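Local coordinates for outer membrane protein (Tpn50) (Borrelia burgdorferi, PDB 3OON) that probably binds peptidoglycan through this OmpA-like C-terminal domain, linking the outer membrane to the cell wall, at residues A[62-65]-A[66-69]. Residues are numbered along the deposited sequence; the frame is centred on the assembly and turned at random.
Sequences LEEE and MHEL
Met66 N donates to Leu62 O at 2.9 Å and opens the hydrogen bonding of helix 63-83. Leu62 stands at the N-cap position, and its own carbonyl already serves the first turn. Three more backbone bonds follow, each from residue i+4 back to residue i: His67 to Glu63, Glu68 to Glu64 and Leu69 to Glu65. The last is 3.0 Å from Leu69 N to Glu65 O.

The main side-chain packing is between neighbours. Glu65 and selenomethionine Met66 run alongside each other. Met66 is bent at chi2 (-57°) and again at chi3, which brings its methyl CE back to 3.6 Å from Glu65 CG. The aliphatic part of the glutamate therefore lies against the methyl. Met66 CG also rests 3.4 Å from Leu62 O. Met66 is buried, and Thr57 and Gln59 of the preceding loop touch its side chain.

Glu64, His67 and Glu68 make the second group of contacts; both glutamates are exposed. Glu64 is bent at chi2 (50°), which turns its carboxylate toward the following turn. Glu64 OE1 comes within 4.1 Å of His67 ND1, too far for a hydrogen bond. The carboxylate and ring planes are 57° apart, and ND1 has no polar partner in the model. Glu64 and Glu68 point the same way, with Glu64 OE2 4.2 Å from Glu68 OE1. The two like charges would probably repel each other, while Glu64, in the first turn, is placed to interact favourably with the positive end of the helix dipole.

The run of i+4 to i backbone bonds from the N-cap residue is that of an alpha-helix N-terminus, here the start of the helix in the beta-alpha-beta unit of strand 51-55, helix 63-83 and strand 92-96 of the OmpA-like domain.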
ATOM      1  N   LEU A  62      31.279  -6.054   9.050  1.00 35.91           N
ATOM      2  CA  LEU A  62      31.935  -4.770   9.268  1.00 35.34           C
ATOM      3  C   LEU A  62      31.006  -3.653   8.801  1.00 34.77           C
ATOM      4  O   LEU A  62      30.354  -3.769   7.754  1.00 33.02           O
ATOM      5  CB  LEU A  62      33.269  -4.717   8.522  1.00 35.37           C
ATOM      6  CG  LEU A  62      34.292  -5.796   8.905  1.00 35.99           C
ATOM      7  CD1 LEU A  62      35.514  -5.716   8.003  1.00 37.18           C
ATOM      8  CD2 LEU A  62      34.686  -5.669  10.377  1.00 34.86           C
ATOM      9  N   GLU A  63      30.940  -2.578   9.583  1.00 34.99           N
ATOM     10  CA  GLU A  63      29.926  -1.549   9.351  1.00 35.48           C
ATOM     11  C   GLU A  63      30.012  -0.894   7.971  1.00 34.74           C
ATOM     12  O   GLU A  63      28.984  -0.717   7.326  1.00 33.63           O
ATOM     13  CB  GLU A  63      29.867  -0.524  10.492  1.00 36.14           C
ATOM     14  CG  GLU A  63      29.244  -1.134  11.770  1.00 39.59           C
ATOM     15  CD  GLU A  63      28.919  -0.122  12.871  1.00 43.09           C
ATOM     16  OE1 GLU A  63      28.858   1.095  12.598  1.00 44.37           O
ATOM     17  OE2 GLU A  63      28.732  -0.559  14.030  1.00 44.68           O
ATOM     18  N   GLU A  64      31.217  -0.576   7.491  1.00 35.27           N
ATOM     19  CA  GLU A  64      31.333   0.039   6.153  1.00 36.07           C
ATOM     20  C   GLU A  64      30.905  -0.929   5.049  1.00 35.46           C
ATOM     21  O   GLU A  64      30.257  -0.529   4.079  1.00 35.15           O
ATOM     22  CB  GLU A  64      32.738   0.611   5.887  1.00 37.35           C
ATOM     23  CG  GLU A  64      32.947   1.211   4.462  1.00 41.09           C
ATOM     24  CD  GLU A  64      31.855   2.197   4.018  1.00 45.37           C
ATOM     25  OE1 GLU A  64      31.413   3.041   4.838  1.00 48.64           O
ATOM     26  OE2 GLU A  64      31.442   2.136   2.834  1.00 47.28           O
ATOM     27  N   GLU A  65      31.251  -2.202   5.207  1.00 34.86           N
ATOM     28  CA  GLU A  65      30.846  -3.221   4.245  1.00 34.62           C
ATOM     29  C   GLU A  65      29.322  -3.373   4.206  1.00 33.34           C
ATOM     30  O   GLU A  65      28.724  -3.454   3.120  1.00 32.17           O
ATOM     31  CB  GLU A  65      31.487  -4.561   4.580  1.00 35.76           C
ATOM     32  CG  GLU A  65      31.364  -5.584   3.461  1.00 39.13           C
ATOM     33  CD  GLU A  65      32.218  -6.820   3.683  1.00 43.36           C
ATOM     34  OE1 GLU A  65      33.209  -6.746   4.450  1.00 44.61           O
ATOM     35  OE2 GLU A  65      31.897  -7.866   3.071  1.00 46.39           O
HETATM   36  N   MSE A  66      28.698  -3.418   5.384  1.00 32.28           N
HETATM   37  CA  MSE A  66      27.240  -3.552   5.445  1.00 32.55           C
HETATM   38  C   MSE A  66      26.563  -2.294   4.925  1.00 31.39           C
HETATM   39  O   MSE A  66      25.539  -2.366   4.240  1.00 30.71           O
HETATM   40  CB  MSE A  66      26.749  -3.909   6.849  1.00 32.56           C
HETATM   41  CG  MSE A  66      27.267  -5.254   7.364  1.00 35.42           C
HETATM   42 SE   MSE A  66      26.843  -6.806   6.233  1.00 39.77          SE
HETATM   43  CE  MSE A  66      28.509  -6.972   5.254  1.00 40.06           C
ATOM     44  N   HIS A  67      27.139  -1.137   5.236  1.00 31.27           N
ATOM     45  CA  HIS A  67      26.597   0.098   4.707  1.00 31.06           C
ATOM     46  C   HIS A  67      26.594   0.101   3.173  1.00 30.64           C
ATOM     47  O   HIS A  67      25.574   0.408   2.547  1.00 30.33           O
ATOM     48  CB  HIS A  67      27.334   1.320   5.246  1.00 31.50           C
ATOM     49  CG  HIS A  67      26.851   2.593   4.635  1.00 33.21           C
ATOM     50  ND1 HIS A  67      27.497   3.200   3.583  1.00 35.79           N
ATOM     51  CD2 HIS A  67      25.743   3.329   4.874  1.00 34.33           C
ATOM     52  CE1 HIS A  67      26.819   4.275   3.217  1.00 35.58           C
ATOM     53  NE2 HIS A  67      25.753   4.378   3.988  1.00 34.51           N
ATOM     54  N   GLU A  68      27.739  -0.228   2.581  1.00 30.67           N
ATOM     55  CA  GLU A  68      27.865  -0.276   1.132  1.00 30.92           C
ATOM     56  C   GLU A  68      26.861  -1.242   0.503  1.00 29.98           C
ATOM     57  O   GLU A  68      26.147  -0.872  -0.427  1.00 29.48           O
ATOM     58  CB  GLU A  68      29.295  -0.629   0.711  1.00 32.45           C
ATOM     59  CG  GLU A  68      29.519  -0.637  -0.812  1.00 35.66           C
ATOM     60  CD  GLU A  68      29.345   0.738  -1.480  1.00 40.55           C
ATOM     61  OE1 GLU A  68      29.315   1.783  -0.785  1.00 43.96           O
ATOM     62  OE2 GLU A  68      29.248   0.774  -2.725  1.00 43.23           O
ATOM     63  N   LEU A  69      26.793  -2.466   1.022  1.00 28.94           N
ATOM     64  CA  LEU A  69      25.852  -3.444   0.496  1.00 28.02           C
ATOM     65  C   LEU A  69      24.403  -2.935   0.565  1.00 27.02           C
ATOM     66  O   LEU A  69      23.659  -3.032  -0.413  1.00 26.63           O
ATOM     67  CB  LEU A  69      26.010  -4.792   1.209  1.00 28.10           C
ATOM     68  CG  LEU A  69      25.060  -5.938   0.821  1.00 28.67           C
ATOM     69  CD1 LEU A  69      25.133  -6.297  -0.678  1.00 30.09           C
ATOM     70  CD2 LEU A  69      25.367  -7.169   1.691  1.00 30.23           C
TER